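PDB 2Z5L: tylactone synthase starter module and modules 1 & 2 from Streptomyces fradiae, which probably reduces a beta-keto polyketide intermediate with NADPH and sets the resulting hydroxyl's chirality, as the first ketoreductase of the tylosin synthase. Local coordinates for residues G266-I271 against T290-P295; C50-P55 against T108-L113; A254-S259 against G466-N471. One frame throughout, in Å; residues are numbered along the deposited sequence.

Contact 1 (G266-I271 against T290-P295); sequences GGMGAI and TSRRGP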
loop_
_atom_site.group_PDB
_atom_site.type_symbol
_atom_site.label_atom_id
_atom_site.label_comp_id
_atom_site.label_asym_id
_atom_site.label_seq_id
_atom_site.Cartn_x
_atom_site.Cartn_y
_atom_site.Cartn_z
ATOM N N GLY A 266 -10.106 15.062 -5.789
ATOM C CA GLY A 266 -9.545 14.782 -7.093
ATOM C C GLY A 266 -10.679 14.683 -8.096
ATOM O O GLY A 266 -10.663 13.869 -9.017
ATOM N N GLY A 267 -11.687 15.526 -7.918
ATOM C CA GLY A 267 -12.836 15.504 -8.820
ATOM C C GLY A 267 -12.589 16.022 -10.238
ATOM O O GLY A 267 -13.434 15.843 -11.105
ATOM N N MET A 268 -11.460 16.682 -10.493
ATOM C CA MET A 268 -11.207 17.163 -11.842
ATOM C C MET A 268 -10.212 16.224 -12.555
ATOM O O MET A 268 -9.640 16.576 -13.586
ATOM C CB MET A 268 -10.697 18.611 -11.815
ATOM C CG MET A 268 -11.760 19.616 -11.304
ATOM S SD MET A 268 -13.159 19.782 -12.486
ATOM C CE MET A 268 -12.458 20.923 -13.600
ATOM N N GLY A 269 -10.028 15.027 -11.989
ATOM C CA GLY A 269 -9.145 14.013 -12.551
ATOM C C GLY A 269 -9.956 13.068 -13.418
ATOM O O GLY A 269 -11.187 13.138 -13.422
ATOM N N ALA A 270 -9.294 12.178 -14.150
ATOM C CA ALA A 270 -10.001 11.249 -15.046
ATOM C C ALA A 270 -11.041 10.408 -14.320
ATOM O O ALA A 270 -12.153 10.219 -14.804
ATOM C CB ALA A 270 -8.984 10.317 -15.759
ATOM N N ILE A 271 -10.659 9.875 -13.170
ATOM C CA ILE A 271 -11.575 9.078 -12.383
ATOM C C ILE A 271 -12.628 10.014 -11.759
ATOM O O ILE A 271 -13.829 9.799 -11.905
ATOM C CB ILE A 271 -10.800 8.314 -11.292
ATOM C CG1 ILE A 271 -10.019 7.169 -11.945
ATOM C CG2 ILE A 271 -11.762 7.780 -10.231
ATOM C CD1 ILE A 271 -9.054 6.445 -11.026
ATOM N N THR A 290 -13.454 18.682 -5.091
ATOM C CA THR A 290 -12.295 19.467 -4.714
ATOM C C THR A 290 -11.223 19.207 -5.739
ATOM O O THR A 290 -11.154 18.118 -6.305
ATOM C CB THR A 290 -11.772 19.085 -3.330
ATOM O OG1 THR A 290 -10.959 17.917 -3.434
ATOM C CG2 THR A 290 -12.944 18.789 -2.386
ATOM N N SER A 291 -10.409 20.225 -5.992
ATOM C CA SER A 291 -9.308 20.124 -6.943
ATOM C C SER A 291 -8.256 21.184 -6.639
ATOM O O SER A 291 -8.530 22.163 -5.946
ATOM C CB SER A 291 -9.816 20.304 -8.371
ATOM O OG SER A 291 -10.308 21.613 -8.586
ATOM N N ARG A 292 -7.060 20.969 -7.177
ATOM C CA ARG A 292 -5.916 21.853 -7.004
ATOM C C ARG A 292 -6.174 23.302 -7.413
ATOM O O ARG A 292 -5.770 24.226 -6.712
ATOM C CB ARG A 292 -4.716 21.298 -7.794
ATOM C CG ARG A 292 -5.098 20.616 -9.129
ATOM C CD ARG A 292 -5.181 19.091 -8.991
ATOM N NE ARG A 292 -6.366 18.494 -9.602
ATOM C CZ ARG A 292 -7.294 17.819 -8.928
ATOM N NH1 ARG A 292 -7.164 17.667 -7.616
ATOM N NH2 ARG A 292 -8.346 17.289 -9.556
ATOM N N ARG A 293 -6.839 23.495 -8.550
ATOM C CA ARG A 293 -7.145 24.828 -9.067
ATOM C C ARG A 293 -8.558 25.264 -8.703
ATOM O O ARG A 293 -8.904 26.433 -8.845
ATOM C CB ARG A 293 -7.012 24.857 -10.600
ATOM C CG ARG A 293 -5.633 24.524 -11.146
ATOM C CD ARG A 293 -4.764 25.755 -11.349
ATOM N NE ARG A 293 -5.320 26.717 -12.307
ATOM C CZ ARG A 293 -5.840 27.896 -11.972
ATOM N NH1 ARG A 293 -5.884 28.264 -10.701
ATOM N NH2 ARG A 293 -6.297 28.718 -12.908
ATOM N N GLY A 294 -9.383 24.325 -8.253
ATOM C CA GLY A 294 -10.745 24.676 -7.901
ATOM C C GLY A 294 -11.581 24.954 -9.135
ATOM O O GLY A 294 -11.265 24.438 -10.212
ATOM N N PRO A 295 -12.646 25.771 -9.022
ATOM C CA PRO A 295 -13.525 26.104 -10.149
ATOM C C PRO A 295 -12.838 26.799 -11.321
ATOM O O PRO A 295 -13.451 27.008 -12.367
ATOM C CB PRO A 295 -14.586 26.989 -9.508
ATOM C CG PRO A 295 -13.799 27.698 -8.456
ATOM C CD PRO A 295 -13.000 26.573 -7.841
HETATM O O HOH W 1 -8.442 16.915 -4.485
#
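Water 1 ties three groups of the two segments together. It accepts a hydrogen bond from Gly266 N at 2.8 Å, pairs with Thr290 OG1 at 2.9 Å, and takes a long, weak bond from Arg292 NH1. The setting is the beta-alpha-beta unit of a Rossmann fold. Residues 266-269 turn from strand 261-265 into helix 270-281, and Thr290 and Ser291 end the neighbouring strand 286-291. Gly267 and Gly269 fit the Rossmann-type glycine pattern, so this loop probably borders the dinucleotide site, as in other short-chain dehydrogenases.

Gly267 N bonds to Thr290 O at 3.1 Å. The donor approaches nearly along the C=O axis. A type I turn from Gly266 to Gly269 is closed by Gly269 N to Gly266 O.

Arg292 folds back over its own segment through bends at chi2 (-98°) and chi3 (134°). Its guanidinium lies with one face over Ser291 CB, and its edge meets the glycine loop, near Gly266 CA and Met268 N. Arg292 NH2 is 3.3 Å from Met268 N, but both are donors and do not bond. Met268 CB and CG pack on Ser291 CB, with Met268 CG 3.6 Å from Ser291 CB. The end of the side chain leads away, and Met268 also touches Ala300 and Leu303 of helix 300-308. Ser291 OG is hydrogen-bonded to His316 NE2 and also accepts a weak bond from Gly294 N at 2.9 Å.

Contact 2 (C50-P55 against T108-L113); sequences CLLVAP and TVVSLL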
loop_
_atom_site.group_PDB
_atom_site.type_symbol
_atom_site.label_atom_id
_atom_site.label_comp_id
_atom_site.label_asym_id
_atom_site.label_seq_id
_atom_site.Cartn_x
_atom_site.Cartn_y
_atom_site.Cartn_z
ATOM N N CYS A 50 24.836 -12.392 10.476
ATOM C CA CYS A 50 23.771 -11.408 10.478
ATOM C C CYS A 50 24.216 -10.095 11.081
ATOM O O CYS A 50 25.108 -10.044 11.936
ATOM C CB CYS A 50 22.577 -11.902 11.285
ATOM S SG CYS A 50 21.886 -13.455 10.764
ATOM N N LEU A 51 23.561 -9.034 10.632
ATOM C CA LEU A 51 23.815 -7.693 11.128
ATOM C C LEU A 51 22.469 -7.145 11.579
ATOM O O LEU A 51 21.603 -6.876 10.753
ATOM C CB LEU A 51 24.380 -6.814 10.016
ATOM C CG LEU A 51 24.809 -5.390 10.397
ATOM C CD1 LEU A 51 26.083 -5.422 11.226
ATOM C CD2 LEU A 51 25.059 -4.583 9.117
ATOM N N LEU A 52 22.280 -7.006 12.888
ATOM C CA LEU A 52 21.030 -6.462 13.401
ATOM C C LEU A 52 21.137 -4.950 13.434
ATOM O O LEU A 52 21.954 -4.413 14.177
ATOM C CB LEU A 52 20.753 -6.953 14.814
ATOM C CG LEU A 52 20.785 -8.456 15.047
ATOM C CD1 LEU A 52 20.478 -8.722 16.505
ATOM C CD2 LEU A 52 19.784 -9.162 14.140
ATOM N N VAL A 53 20.312 -4.277 12.628
ATOM C CA VAL A 53 20.278 -2.816 12.558
ATOM C C VAL A 53 19.078 -2.348 13.367
ATOM O O VAL A 53 17.954 -2.780 13.123
ATOM C CB VAL A 53 20.095 -2.317 11.113
ATOM C CG1 VAL A 53 20.182 -0.801 11.078
ATOM C CG2 VAL A 53 21.154 -2.941 10.204
ATOM N N ALA A 54 19.309 -1.460 14.325
ATOM C CA ALA A 54 18.217 -0.970 15.155
ATOM C C ALA A 54 18.401 0.478 15.591
ATOM O O ALA A 54 19.530 0.973 15.649
ATOM C CB ALA A 54 18.084 -1.855 16.379
ATOM N N PRO A 55 17.291 1.174 15.913
ATOM C CA PRO A 55 17.328 2.572 16.355
ATOM C C PRO A 55 18.077 2.670 17.677
ATOM O O PRO A 55 18.169 1.698 18.410
ATOM C CB PRO A 55 15.857 2.930 16.524
ATOM C CG PRO A 55 15.166 2.014 15.595
ATOM C CD PRO A 55 15.902 0.715 15.777
ATOM N N THR A 108 23.580 -11.004 5.949
ATOM C CA THR A 108 22.139 -10.927 6.067
ATOM C C THR A 108 21.782 -9.781 7.007
ATOM O O THR A 108 21.981 -9.887 8.217
ATOM C CB THR A 108 21.546 -12.225 6.630
ATOM O OG1 THR A 108 21.783 -13.296 5.712
ATOM C CG2 THR A 108 20.050 -12.056 6.853
ATOM N N VAL A 109 21.264 -8.691 6.443
ATOM C CA VAL A 109 20.881 -7.522 7.228
ATOM C C VAL A 109 19.464 -7.645 7.785
ATOM O O VAL A 109 18.492 -7.728 7.029
ATOM C CB VAL A 109 20.949 -6.221 6.388
ATOM C CG1 VAL A 109 20.776 -5.009 7.300
ATOM C CG2 VAL A 109 22.262 -6.143 5.636
ATOM N N VAL A 110 19.363 -7.662 9.112
ATOM C CA VAL A 110 18.078 -7.754 9.809
ATOM C C VAL A 110 17.774 -6.385 10.398
ATOM O O VAL A 110 18.386 -5.984 11.380
ATOM C CB VAL A 110 18.135 -8.798 10.947
ATOM C CG1 VAL A 110 16.750 -8.987 11.553
ATOM C CG2 VAL A 110 18.654 -10.121 10.398
ATOM N N SER A 111 16.831 -5.674 9.785
ATOM C CA SER A 111 16.459 -4.332 10.221
ATOM C C SER A 111 15.313 -4.277 11.226
ATOM O O SER A 111 14.242 -4.844 11.005
ATOM C CB SER A 111 16.077 -3.481 9.004
ATOM O OG SER A 111 15.556 -2.227 9.397
ATOM N N LEU A 112 15.554 -3.583 12.330
ATOM C CA LEU A 112 14.545 -3.412 13.354
ATOM C C LEU A 112 13.996 -1.983 13.278
ATOM O O LEU A 112 13.198 -1.566 14.119
ATOM C CB LEU A 112 15.150 -3.671 14.739
ATOM C CG LEU A 112 15.611 -5.122 14.966
ATOM C CD1 LEU A 112 16.246 -5.269 16.350
ATOM C CD2 LEU A 112 14.420 -6.061 14.825
ATOM N N LEU A 113 14.401 -1.234 12.257
ATOM C CA LEU A 113 13.937 0.141 12.125
ATOM C C LEU A 113 12.420 0.217 12.019
ATOM O O LEU A 113 11.810 1.186 12.472
ATOM C CB LEU A 113 14.562 0.805 10.899
ATOM C CG LEU A 113 16.089 0.893 10.868
ATOM C CD1 LEU A 113 16.500 1.467 9.544
ATOM C CD2 LEU A 113 16.611 1.756 12.034
#
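Strands 50-54 and 108-111 run parallel, 4.7 Å apart at closest approach and 22° from exact alignment, with Cys50 beside Thr108 and Val53 beside Ser111. Four backbone bonds form the ladder. Leu51 N and Val53 N donate to Thr108 O and Val110 O. In return, Val110 N and Leu112 N donate to Leu51 O and Val53 O. The last of these is the shortest, with Leu112 N to Val53 O at 2.7 Å. Two CA-H...O contacts, from Cys50 to Thr108 O and from Leu52 to Val110 O, add to it.

Cys50, Leu52, Thr108 and Val110 share one face. Leu52 and Val110 lie side by side, and Leu52 CD2 rests against Val110 CB at 3.6 Å. Helix 60-71 covers Leu52 here through Leu63, Thr67 and Leu70.

Leu51, Val53, Val109 and Ser111 share the other face. Val53 CG2 stands anti to its carbonyl carbon, which brings it to 3.6 Å from Val109 CG1. Met99 of helix 88-99 and Leu128 of helix 119-135 pack onto this face.

At the C-terminal end of the pair, Ala54 CB meets Leu112 CB at 3.8 Å, and Pro55 CG lies 3.9 Å from Leu113 CD2. Ser111 OG accepts from Leu113 N at 3.2 Å, an ST turn.

Parallel strands with helices on both faces are consistent with the Rossmann-like N-terminal structural subdomain known in polyketide ketoreductases. The four N-H groups and four carbonyls named are paired here. Leu52 and Ala54 bond to Leu80 on the outer side and Val109 to Arg141 on the other, while the side-chain contacts are apolar.

Contact 3 (A254-S259 against G466-N471); sequences ASWQPS and GAMGRN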
loop_
_atom_site.group_PDB
_atom_site.type_symbol
_atom_site.label_atom_id
_atom_site.label_comp_id
_atom_site.label_asym_id
_atom_site.label_seq_id
_atom_site.Cartn_x
_atom_site.Cartn_y
_atom_site.Cartn_z
ATOM N N ALA A 254 -25.318 -7.164 -6.003
ATOM C CA ALA A 254 -25.058 -6.152 -4.989
ATOM C C ALA A 254 -24.582 -4.858 -5.635
ATOM O O ALA A 254 -23.745 -4.875 -6.537
ATOM C CB ALA A 254 -24.013 -6.661 -3.998
ATOM N N SER A 255 -25.118 -3.737 -5.164
ATOM C CA SER A 255 -24.740 -2.439 -5.691
ATOM C C SER A 255 -24.992 -1.357 -4.659
ATOM O O SER A 255 -25.536 -1.622 -3.590
ATOM C CB SER A 255 -25.522 -2.131 -6.970
ATOM O OG SER A 255 -25.164 -0.866 -7.490
ATOM N N TRP A 256 -24.592 -0.135 -4.974
ATOM C CA TRP A 256 -24.780 0.964 -4.045
ATOM C C TRP A 256 -25.463 2.115 -4.785
ATOM O O TRP A 256 -25.237 2.312 -5.980
ATOM C CB TRP A 256 -23.411 1.396 -3.492
ATOM C CG TRP A 256 -23.484 2.307 -2.318
ATOM C CD1 TRP A 256 -23.782 1.969 -1.034
ATOM C CD2 TRP A 256 -23.300 3.725 -2.329
ATOM N NE1 TRP A 256 -23.798 3.091 -0.239
ATOM C CE2 TRP A 256 -23.507 4.184 -1.010
ATOM C CE3 TRP A 256 -22.982 4.654 -3.330
ATOM C CZ2 TRP A 256 -23.407 5.535 -0.663
ATOM C CZ3 TRP A 256 -22.882 5.994 -2.989
ATOM C CH2 TRP A 256 -23.095 6.423 -1.662
ATOM N N GLN A 257 -26.315 2.857 -4.084
ATOM C CA GLN A 257 -27.003 3.993 -4.687
ATOM C C GLN A 257 -26.720 5.279 -3.923
ATOM O O GLN A 257 -26.994 5.377 -2.730
ATOM C CB GLN A 257 -28.509 3.750 -4.742
ATOM C CG GLN A 257 -28.960 2.945 -5.948
ATOM C CD GLN A 257 -30.477 2.796 -6.015
ATOM O OE1 GLN A 257 -31.217 3.786 -5.999
ATOM N NE2 GLN A 257 -30.945 1.552 -6.088
ATOM N N PRO A 258 -26.168 6.288 -4.611
ATOM C CA PRO A 258 -25.837 7.583 -4.008
ATOM C C PRO A 258 -27.065 8.366 -3.544
ATOM O O PRO A 258 -28.137 8.249 -4.135
ATOM C CB PRO A 258 -25.101 8.295 -5.136
ATOM C CG PRO A 258 -25.839 7.800 -6.346
ATOM C CD PRO A 258 -25.903 6.314 -6.062
ATOM N N SER A 259 -26.894 9.163 -2.489
ATOM C CA SER A 259 -27.966 9.996 -1.929
ATOM C C SER A 259 -27.342 11.116 -1.081
ATOM O O SER A 259 -26.197 11.002 -0.661
ATOM C CB SER A 259 -28.903 9.152 -1.059
ATOM O OG SER A 259 -28.223 8.595 0.051
ATOM N N GLY A 466 -20.379 -2.435 -6.891
ATOM C CA GLY A 466 -20.573 -3.820 -6.497
ATOM C C GLY A 466 -19.853 -4.129 -5.195
ATOM O O GLY A 466 -20.392 -4.780 -4.306
ATOM N N ALA A 467 -18.620 -3.655 -5.090
ATOM C CA ALA A 467 -17.820 -3.870 -3.905
ATOM C C ALA A 467 -18.469 -3.165 -2.732
ATOM O O ALA A 467 -18.500 -3.691 -1.617
ATOM C CB ALA A 467 -16.400 -3.336 -4.117
ATOM N N MET A 468 -18.978 -1.960 -2.984
ATOM C CA MET A 468 -19.631 -1.170 -1.944
ATOM C C MET A 468 -20.912 -1.851 -1.468
ATOM O O MET A 468 -21.342 -1.671 -0.324
ATOM C CB MET A 468 -19.930 0.246 -2.457
ATOM C CG MET A 468 -18.709 1.155 -2.533
ATOM S SD MET A 468 -19.149 2.758 -3.277
ATOM C CE MET A 468 -19.671 3.678 -1.794
ATOM N N GLY A 469 -21.515 -2.640 -2.349
ATOM C CA GLY A 469 -22.719 -3.359 -1.978
ATOM C C GLY A 469 -22.360 -4.442 -0.968
ATOM O O GLY A 469 -22.994 -4.557 0.075
ATOM N N ARG A 470 -21.334 -5.231 -1.282
ATOM C CA ARG A 470 -20.887 -6.307 -0.407
ATOM C C ARG A 470 -20.387 -5.752 0.921
ATOM O O ARG A 470 -20.229 -6.488 1.902
ATOM C CB ARG A 470 -19.747 -7.088 -1.057
ATOM C CG ARG A 470 -20.130 -7.862 -2.302
ATOM C CD ARG A 470 -18.930 -8.643 -2.790
ATOM N NE ARG A 470 -18.255 -9.326 -1.680
ATOM C CZ ARG A 470 -18.685 -10.454 -1.117
ATOM N NH1 ARG A 470 -19.790 -11.039 -1.564
ATOM N NH2 ARG A 470 -18.014 -10.997 -0.107
ATOM N N ASN A 471 -20.140 -4.447 0.926
ATOM C CA ASN A 471 -19.620 -3.720 2.070
ATOM C C ASN A 471 -18.190 -4.167 2.360
ATOM O O ASN A 471 -17.818 -4.365 3.513
ATOM C CB ASN A 471 -20.480 -3.937 3.311
ATOM C CG ASN A 471 -20.731 -2.646 4.066
ATOM O OD1 ASN A 471 -20.011 -2.322 5.024
ATOM N ND2 ASN A 471 -21.762 -1.908 3.656
#
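Met468 and Trp256 make the tight part of this contact. The methyl Met468 CE sits over one face of the indole, 3.8 Å from the centroid of its six-membered ring and 17° off the ring normal, a CH-pi contact. The sulfur lies obliquely to the five-membered ring, a Met-aromatic contact. The bend at chi3 (88°) of Met468 turns the methyl onto the ring, while Met468 CB also reaches Trp256 CB at 3.8 Å. Phe340 of strand 338-341 touches both side chains.

The backbones come close as well. Ala254 O receives a CA-H...O contact from Gly466 CA at 3.3 Å. Gly469, without a side chain, lets Ser255 approach to 4.3 Å between CA atoms.

The other end is looser and faces solvent. Ala254 CB lies 4.1 Å from Gly469 CA and 4.4 Å from Arg470 CG. The exposed Arg470 turns to an earlier part of the same loop, where Arg470 NH1 makes a weak bond to Ala250 O. Helix 457-470 stops here in a Schellman motif with Asn471 as its C-prime residue.

Dispersion and weak C-H contacts thus join the loop before strand 261-265 to the end of this helix, without a conventional hydrogen bond between the segments.

From the N terminus, contact 2 comes first. It closes a loop of 52 residues between strands 49-54 and 107-111. Contact 3 opens next, at 254-259, and closes only at 466-471, spanning 206 residues. Contact 1 is nested inside that long loop and joins the glycine loop just before helix 270-281 to the end of strand 286-291 and to Arg292. Contacts 1 and 3 have centres about 24 Å apart and do not touch. Contact 2 lies across the chain's centre from both, about 43 Å and 45 Å between centres. Contact 2 thus belongs to the N-terminal half of the fold, the other two to the C-terminal half, which probably forms the catalytic Rossmann subdomain.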